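Local atomic coordinates of BauA (PDB entry 6HCP), a protein that probably carries iron-loaded siderophore, ferric preacinetobactin, across the outer membrane of Acinetobacter baumannii as a TonB-dependent receptor. Residues H444-A449 with E458-A463; T650-G655 with Y674-K679. All blocks are in the same frame, centred on the assembly; numbering follows the deposited sequence.

How the interactions relate
The chain first builds the plug, around residues 56-160, and then runs through the barrel, whose strands and adjoining loops make both contacts. Interaction 1 comes first and closes the hairpin loop between strands 436-451 and 461-473, with only eight residues between its segments. Interaction 2 follows well after it and spans 18 intervening residues, most of them strand: it brings the loop that leaves strand 665-674 back onto strand 645-662. The two therefore stand in series, neither nested nor crossed. The centres of interactions 1 and 2 are about 46 Å apart. Interactions 1 and 2 lie on opposite sides of the chain's centre and do not touch, so they join separate parts of the barrel wall.

Interaction 1: residues H444-A449 with E458-A463; sequences HQTVKA and ENAKSA. With EDO (1,2-ethanediol), chain Y.
Thr446 and Ser462 both hold the hydroxyl beside their own backbone N, with chi1 -56° in Thr446 and a like rotation in Ser462, turning Thr446 OG1 and Ser462 OG to each other at 2.8 Å, a hydrogen bond in which either may be the donor. Their residues form a non-hydrogen-bonded antiparallel pair, whose short CA-CA separation of 4.2 Å lets the side chains meet on one face. The His444 ring, carried beside its carbonyl carbon by chi1 -175°, approaches obliquely until NE2 lies 3.6 Å from Ser462 CB. A water in the ring plane links NE2 to Ser462 OG, while ND1 bonds Thr464. Hydrogen-bonded pairs, whose side chains turn to the opposite face, flank Thr446: Gln445 N gives a nearly straight bond to Ala463 O at 2.8 Å, and Val447 N reaches Lys461 O at 2.9 Å; both are returned by Ala463 N and Lys461 N. Val447 packs on Met151, whose N makes a weak bond to Gln445 OE1.

Toward the loop direct backbone pairing gives way to water. The extended Lys448 chain runs alongside Ala460 and Asn459 to bring CE within 3.7 Å of Glu458 O, and one water joins that oxygen to Lys448 NZ. Another bridges Ala449 N and Asn459 O. Lys461 NZ leads away and donates at 2.9 Å to O1 of an ethanediol, probably from the crystallisation liquor and also held by Ile504 N. Alternating bridge types and strand segments at 159° show antiparallel pairing; because strands 436-451 and 461-473 are consecutive, this is a beta hairpin of a TonB-dependent receptor barrel.

Interaction 2: residues T650-G655 with Y674-K679; sequences TLLDVG and YNLTNK
Leu676 CD2 is wedged between Leu652 CB at 3.4 Å, tighter than usual carbon packing, and Val654 CG1 at 3.5 Å. Leu676 faces strand 645-662, its CG held between backbone N and carbonyl carbon (chi1 82°). Beside this apolar patch Leu676 N donates an almost straight bond (171°) to Leu652 O at 2.8 Å. Asp653 OD1, met nearly along its C-O axis, takes the preceding amide, Asn675 N, at 2.9 Å, while the carboxylate comes up obliquely to Tyr674 CD1, the two planes 59° apart.

These two bonds hold the start of a type I beta turn, Asn675 to Asn678, closed by Asn678 N to Asn675 O; it follows strand 665-674, so the chain leaves the barrel wall while still fastened to the neighbouring strand. On the Thr677 and Lys679 side the fit is looser. Leu652 CD1 and Thr677 CG2 stand 4.0 Å apart, and a water occupies the join, accepting from Leu652 N and Thr677 N. The same water donates to Asn675 OD1, while Asn675 ND2 is bonded to Ala694 O and Lys679 O. Leu651 CD2 brushes Lys679 CB at 3.8 Å, whereas Lys679 NZ leads away to a salt bridge with Asp183 of the second subunit.

Interaction 1: residues H444-A449 with E458-A463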
ATOM      1  N   HIS A 444      50.029  23.407   6.989  1.00 25.48           N
ATOM      2  CA  HIS A 444      50.585  23.045   8.268  1.00 26.16           C
ATOM      3  C   HIS A 444      49.470  23.209   9.294  1.00 23.91           C
ATOM      4  O   HIS A 444      48.863  24.265   9.395  1.00 27.00           O
ATOM      5  CB  HIS A 444      51.812  23.915   8.624  1.00 29.29           C
ATOM      6  CG  HIS A 444      52.483  23.493   9.893  1.00 26.76           C
ATOM      7  ND1 HIS A 444      53.277  22.366   9.953  1.00 29.72           N
ATOM      8  CD2 HIS A 444      52.494  24.041  11.132  1.00 28.59           C
ATOM      9  CE1 HIS A 444      53.675  22.187  11.199  1.00 28.89           C
ATOM     10  NE2 HIS A 444      53.256  23.218  11.927  1.00 27.98           N
ATOM     11  N   GLN A 445      49.194  22.122  10.012  1.00 26.14           N
ATOM     12  CA  GLN A 445      48.015  21.995  10.870  1.00 26.82           C
ATOM     13  C   GLN A 445      48.475  21.737  12.313  1.00 26.26           C
ATOM     14  O   GLN A 445      49.299  20.859  12.535  1.00 27.79           O
ATOM     15  CB  GLN A 445      47.163  20.820  10.387  1.00 26.32           C
ATOM     16  CG  GLN A 445      45.927  20.561  11.245  1.00 29.12           C
ATOM     17  CD  GLN A 445      44.820  21.525  10.908  1.00 29.95           C
ATOM     18  OE1 GLN A 445      44.430  21.682   9.747  1.00 30.91           O
ATOM     19  NE2 GLN A 445      44.305  22.183  11.923  1.00 32.13           N
ATOM     20  N   THR A 446      47.868  22.444  13.262  1.00 24.59           N
ATOM     21  CA  THR A 446      48.090  22.204  14.668  1.00 25.80           C
ATOM     22  C   THR A 446      46.766  21.860  15.361  1.00 29.24           C
ATOM     23  O   THR A 446      45.739  22.400  15.017  1.00 26.56           O
ATOM     24  CB  THR A 446      48.786  23.405  15.331  1.00 30.64           C
ATOM     25  OG1 THR A 446      49.996  23.648  14.607  1.00 37.34           O
ATOM     26  CG2 THR A 446      49.155  23.145  16.776  1.00 36.87           C
ATOM     27  N   VAL A 447      46.846  21.095  16.455  1.00 26.64           N
ATOM     28  CA  VAL A 447      45.671  20.739  17.253  1.00 27.47           C
ATOM     29  C   VAL A 447      46.091  20.528  18.711  1.00 27.18           C
ATOM     30  O   VAL A 447      47.152  19.953  18.996  1.00 27.95           O
ATOM     31  CB  VAL A 447      44.986  19.483  16.695  1.00 26.71           C
ATOM     32  CG1 VAL A 447      45.919  18.301  16.671  1.00 31.73           C
ATOM     33  CG2 VAL A 447      43.720  19.142  17.455  1.00 29.86           C
ATOM     34  N   LYS A 448      45.204  20.940  19.620  1.00 25.79           N
ATOM     35  CA  LYS A 448      45.344  20.641  21.026  1.00 28.38           C
ATOM     36  C   LYS A 448      43.958  20.397  21.629  1.00 30.16           C
ATOM     37  O   LYS A 448      43.085  21.236  21.484  1.00 28.44           O
ATOM     38  CB  LYS A 448      46.007  21.806  21.767  1.00 30.08           C
ATOM     39  CG  LYS A 448      46.307  21.518  23.230  1.00 30.76           C
ATOM     40  CD  LYS A 448      47.075  22.615  23.929  1.00 33.70           C
ATOM     41  CE  LYS A 448      47.339  22.241  25.372  1.00 39.35           C
ATOM     42  NZ  LYS A 448      47.982  23.343  26.116  1.00 43.11           N
ATOM     43  N   ALA A 449      43.857  19.339  22.436  1.00 27.16           N
ATOM     44  CA  ALA A 449      42.647  19.037  23.226  1.00 28.54           C
ATOM     45  C   ALA A 449      42.999  19.044  24.715  1.00 31.99           C
ATOM     46  O   ALA A 449      44.094  18.590  25.120  1.00 32.26           O
ATOM     47  CB  ALA A 449      42.057  17.699  22.813  1.00 28.04           C
ATOM     48  N   GLU A 458      48.757  17.237  28.455  1.00 31.18           N
ATOM     49  CA  GLU A 458      48.030  17.848  27.336  1.00 33.75           C
ATOM     50  C   GLU A 458      48.965  18.797  26.586  1.00 36.00           C
ATOM     51  O   GLU A 458      49.465  19.771  27.172  1.00 36.31           O
ATOM     52  CB  GLU A 458      46.804  18.591  27.862  1.00 30.53           C
ATOM     53  CG  GLU A 458      45.790  17.648  28.494  1.00 33.79           C
ATOM     54  CD  GLU A 458      44.723  18.334  29.317  1.00 35.09           C
ATOM     55  OE1 GLU A 458      44.935  19.477  29.743  1.00 41.57           O
ATOM     56  OE2 GLU A 458      43.643  17.755  29.440  1.00 37.08           O
ATOM     57  N   ASN A 459      49.225  18.481  25.317  1.00 31.33           N
ATOM     58  CA  ASN A 459      50.201  19.240  24.504  1.00 31.30           C
ATOM     59  C   ASN A 459      49.659  19.351  23.078  1.00 28.47           C
ATOM     60  O   ASN A 459      49.123  18.359  22.549  1.00 30.81           O
ATOM     61  CB  ASN A 459      51.572  18.555  24.489  1.00 35.09           C
ATOM     62  CG  ASN A 459      52.217  18.499  25.863  1.00 37.82           C
ATOM     63  OD1 ASN A 459      52.435  17.426  26.434  1.00 45.30           O
ATOM     64  ND2 ASN A 459      52.515  19.661  26.394  1.00 31.92           N
ATOM     65  N   ALA A 460      49.950  20.479  22.434  1.00 29.42           N
ATOM     66  CA  ALA A 460      49.667  20.686  20.992  1.00 28.55           C
ATOM     67  C   ALA A 460      50.571  19.789  20.159  1.00 30.21           C
ATOM     68  O   ALA A 460      51.699  19.497  20.543  1.00 29.97           O
ATOM     69  CB  ALA A 460      49.862  22.135  20.616  1.00 30.30           C
ATOM     70  N   LYS A 461      50.041  19.325  19.027  1.00 25.02           N
ATOM     71  CA  LYS A 461      50.792  18.548  18.067  1.00 23.46           C
ATOM     72  C   LYS A 461      50.485  19.105  16.672  1.00 30.01           C
ATOM     73  O   LYS A 461      49.452  19.732  16.463  1.00 27.23           O
ATOM     74  CB  LYS A 461      50.446  17.055  18.146  1.00 28.01           C
ATOM     75  CG  LYS A 461      50.799  16.376  19.464  1.00 28.78           C
ATOM     76  CD  LYS A 461      52.291  16.311  19.753  1.00 28.76           C
ATOM     77  CE  LYS A 461      52.554  15.927  21.195  1.00 33.53           C
ATOM     78  NZ  LYS A 461      53.997  15.834  21.484  1.00 32.66           N
ATOM     79  N   SER A 462      51.364  18.820  15.713  1.00 27.61           N
ATOM     80  CA  SER A 462      51.286  19.436  14.386  1.00 27.74           C
ATOM     81  C   SER A 462      51.587  18.376  13.339  1.00 23.86           C
ATOM     82  O   SER A 462      52.305  17.381  13.603  1.00 26.84           O
ATOM     83  CB  SER A 462      52.250  20.608  14.242  1.00 28.53           C
ATOM     84  OG  SER A 462      51.921  21.633  15.158  1.00 30.44           O
ATOM     85  N   ALA A 463      51.169  18.677  12.108  1.00 25.19           N
ATOM     86  CA  ALA A 463      51.569  17.939  10.948  1.00 25.42           C
ATOM     87  C   ALA A 463      51.536  18.858   9.726  1.00 26.58           C
ATOM     88  O   ALA A 463      50.794  19.841   9.699  1.00 27.58           O
ATOM     89  CB  ALA A 463      50.664  16.752  10.752  1.00 30.74           C
TER
HETATM   90  C1  EDO Y 822      54.569  14.634  25.083  1.00 61.61           C
HETATM   91  O1  EDO Y 822      54.767  15.797  24.291  1.00 60.33           O
HETATM   92  C2  EDO Y 822      53.183  14.154  24.725  1.00 33.74           C
HETATM   93  O2  EDO Y 822      53.301  13.226  23.587  1.00 32.87           O
HETATM   94  O   HOH W   1      53.926  23.484  14.508  1.00 40.83           O
HETATM   95  O   HOH W   2      48.744  22.116  28.781  1.00 53.30           O
HETATM   96  O   HOH W   3      46.398  17.522  22.151  1.00 34.70           O

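Interaction 2: residues T650-G655 with Y674-K679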
ATOM      1  N   THR A 650      16.861  -3.422  -1.364  1.00 21.97           N
ATOM      2  CA  THR A 650      16.515  -2.546  -2.476  1.00 23.32           C
ATOM      3  C   THR A 650      15.269  -1.776  -2.074  1.00 25.26           C
ATOM      4  O   THR A 650      14.281  -2.371  -1.689  1.00 27.54           O
ATOM      5  CB  THR A 650      16.329  -3.343  -3.776  1.00 26.68           C
ATOM      6  OG1 THR A 650      17.585  -3.878  -4.175  1.00 25.54           O
ATOM      7  CG2 THR A 650      15.825  -2.489  -4.917  1.00 24.40           C
ATOM      8  N   LEU A 651      15.361  -0.447  -2.088  1.00 24.04           N
ATOM      9  CA  LEU A 651      14.263   0.418  -1.696  1.00 22.88           C
ATOM     10  C   LEU A 651      13.761   1.194  -2.920  1.00 22.92           C
ATOM     11  O   LEU A 651      14.552   1.638  -3.747  1.00 25.49           O
ATOM     12  CB  LEU A 651      14.747   1.366  -0.591  1.00 25.11           C
ATOM     13  CG  LEU A 651      15.340   0.673   0.645  1.00 25.89           C
ATOM     14  CD1 LEU A 651      15.809   1.702   1.664  1.00 29.21           C
ATOM     15  CD2 LEU A 651      14.339  -0.277   1.292  1.00 26.14           C
ATOM     16  N   LEU A 652      12.437   1.400  -2.971  1.00 23.86           N
ATOM     17  CA  LEU A 652      11.792   2.157  -4.015  1.00 25.64           C
ATOM     18  C   LEU A 652      11.156   3.394  -3.399  1.00 22.94           C
ATOM     19  O   LEU A 652      10.547   3.311  -2.342  1.00 24.57           O
ATOM     20  CB  LEU A 652      10.705   1.319  -4.684  1.00 25.63           C
ATOM     21  CG  LEU A 652      11.161   0.028  -5.360  1.00 28.87           C
ATOM     22  CD1 LEU A 652       9.953  -0.665  -5.998  1.00 30.53           C
ATOM     23  CD2 LEU A 652      12.231   0.289  -6.390  1.00 30.86           C
ATOM     24  N   ASP A 653      11.186   4.493  -4.158  1.00 24.82           N
ATOM     25  CA  ASP A 653      10.461   5.699  -3.813  1.00 26.12           C
ATOM     26  C   ASP A 653       9.693   6.160  -5.066  1.00 26.38           C
ATOM     27  O   ASP A 653      10.156   5.982  -6.179  1.00 25.49           O
ATOM     28  CB  ASP A 653      11.400   6.805  -3.306  1.00 27.96           C
ATOM     29  CG  ASP A 653      12.508   6.328  -2.380  1.00 30.37           C
ATOM     30  OD1 ASP A 653      12.187   5.698  -1.329  1.00 28.97           O
ATOM     31  OD2 ASP A 653      13.689   6.671  -2.671  1.00 31.41           O
ATOM     32  N   VAL A 654       8.577   6.849  -4.856  1.00 24.66           N
ATOM     33  CA  VAL A 654       7.840   7.449  -5.978  1.00 28.42           C
ATOM     34  C   VAL A 654       7.350   8.830  -5.572  1.00 25.35           C
ATOM     35  O   VAL A 654       7.121   9.114  -4.408  1.00 26.50           O
ATOM     36  CB  VAL A 654       6.655   6.567  -6.412  1.00 29.70           C
ATOM     37  CG1 VAL A 654       7.139   5.287  -7.062  1.00 40.67           C
ATOM     38  CG2 VAL A 654       5.720   6.283  -5.248  1.00 33.09           C
ATOM     39  N   GLY A 655       7.078   9.656  -6.585  1.00 31.05           N
ATOM     40  CA  GLY A 655       6.537  10.958  -6.313  1.00 31.55           C
ATOM     41  C   GLY A 655       5.792  11.531  -7.504  1.00 30.14           C
ATOM     42  O   GLY A 655       5.968  11.085  -8.628  1.00 27.82           O
ATOM     43  N   TYR A 674       8.381   7.439   0.334  1.00 26.75           N
ATOM     44  CA  TYR A 674       9.693   6.829   0.483  1.00 26.80           C
ATOM     45  C   TYR A 674       9.525   5.421   1.067  1.00 21.52           C
ATOM     46  O   TYR A 674       8.700   5.222   1.958  1.00 25.10           O
ATOM     47  CB  TYR A 674      10.557   7.748   1.359  1.00 26.38           C
ATOM     48  CG  TYR A 674      10.971   9.021   0.664  1.00 27.48           C
ATOM     49  CD1 TYR A 674      11.976   9.015  -0.287  1.00 28.04           C
ATOM     50  CD2 TYR A 674      10.287  10.210   0.869  1.00 29.82           C
ATOM     51  CE1 TYR A 674      12.274  10.141  -1.033  1.00 30.65           C
ATOM     52  CE2 TYR A 674      10.614  11.364   0.172  1.00 26.53           C
ATOM     53  CZ  TYR A 674      11.601  11.327  -0.795  1.00 30.55           C
ATOM     54  OH  TYR A 674      11.960  12.443  -1.497  1.00 31.32           O
ATOM     55  N   ASN A 675      10.441   4.522   0.718  1.00 23.05           N
ATOM     56  CA  ASN A 675      10.366   3.113   1.073  1.00 25.55           C
ATOM     57  C   ASN A 675       8.937   2.606   0.794  1.00 23.13           C
ATOM     58  O   ASN A 675       8.233   2.129   1.678  1.00 23.52           O
ATOM     59  CB  ASN A 675      10.802   2.851   2.515  1.00 23.37           C
ATOM     60  CG  ASN A 675      10.956   1.374   2.798  1.00 23.79           C
ATOM     61  OD1 ASN A 675      10.867   0.562   1.877  1.00 24.06           O
ATOM     62  ND2 ASN A 675      11.168   1.014   4.058  1.00 21.83           N
ATOM     63  N   LEU A 676       8.524   2.716  -0.464  1.00 23.47           N
ATOM     64  CA  LEU A 676       7.128   2.442  -0.812  1.00 26.72           C
ATOM     65  C   LEU A 676       6.766   0.970  -0.579  1.00 25.15           C
ATOM     66  O   LEU A 676       5.600   0.681  -0.294  1.00 27.39           O
ATOM     67  CB  LEU A 676       6.843   2.914  -2.236  1.00 32.55           C
ATOM     68  CG  LEU A 676       7.230   2.011  -3.397  1.00 43.64           C
ATOM     69  CD1 LEU A 676       6.059   1.132  -3.800  1.00 47.15           C
ATOM     70  CD2 LEU A 676       7.657   2.867  -4.586  1.00 46.95           C
ATOM     71  N   THR A 677       7.743   0.056  -0.628  1.00 23.05           N
ATOM     72  CA  THR A 677       7.449  -1.366  -0.356  1.00 26.72           C
ATOM     73  C   THR A 677       7.442  -1.673   1.141  1.00 26.10           C
ATOM     74  O   THR A 677       7.021  -2.764   1.535  1.00 24.91           O
ATOM     75  CB  THR A 677       8.408  -2.321  -1.073  1.00 24.53           C
ATOM     76  OG1 THR A 677       9.690  -2.278  -0.440  1.00 26.96           O
ATOM     77  CG2 THR A 677       8.526  -2.046  -2.556  1.00 26.10           C
ATOM     78  N   ASN A 678       7.783  -0.680   1.974  1.00 24.18           N
ATOM     79  CA  ASN A 678       7.812  -0.814   3.449  1.00 23.27           C
ATOM     80  C   ASN A 678       8.730  -1.966   3.862  1.00 26.50           C
ATOM     81  O   ASN A 678       8.415  -2.733   4.774  1.00 26.73           O
ATOM     82  CB  ASN A 678       6.417  -0.985   4.042  1.00 25.83           C
ATOM     83  CG  ASN A 678       6.343  -0.621   5.503  1.00 29.66           C
ATOM     84  OD1 ASN A 678       7.056   0.273   5.976  1.00 27.09           O
ATOM     85  ND2 ASN A 678       5.533  -1.364   6.242  1.00 32.76           N
ATOM     86  N   LYS A 679       9.879  -2.060   3.193  1.00 23.89           N
ATOM     87  CA  LYS A 679      10.856  -3.065   3.493  1.00 24.90           C
ATOM     88  C   LYS A 679      11.390  -2.874   4.914  1.00 24.39           C
ATOM     89  O   LYS A 679      11.889  -1.811   5.252  1.00 25.14           O
ATOM     90  CB  LYS A 679      12.005  -2.991   2.491  1.00 26.62           C
ATOM     91  CG  LYS A 679      13.142  -3.978   2.735  1.00 26.87           C
ATOM     92  CD  LYS A 679      12.754  -5.439   2.540  1.00 27.40           C
ATOM     93  CE  LYS A 679      13.944  -6.372   2.643  1.00 29.36           C
ATOM     94  NZ  LYS A 679      13.516  -7.775   2.840  1.00 32.10           N
TER
HETATM   95  O   HOH W   4      10.803   0.153  -0.865  1.00 23.61           O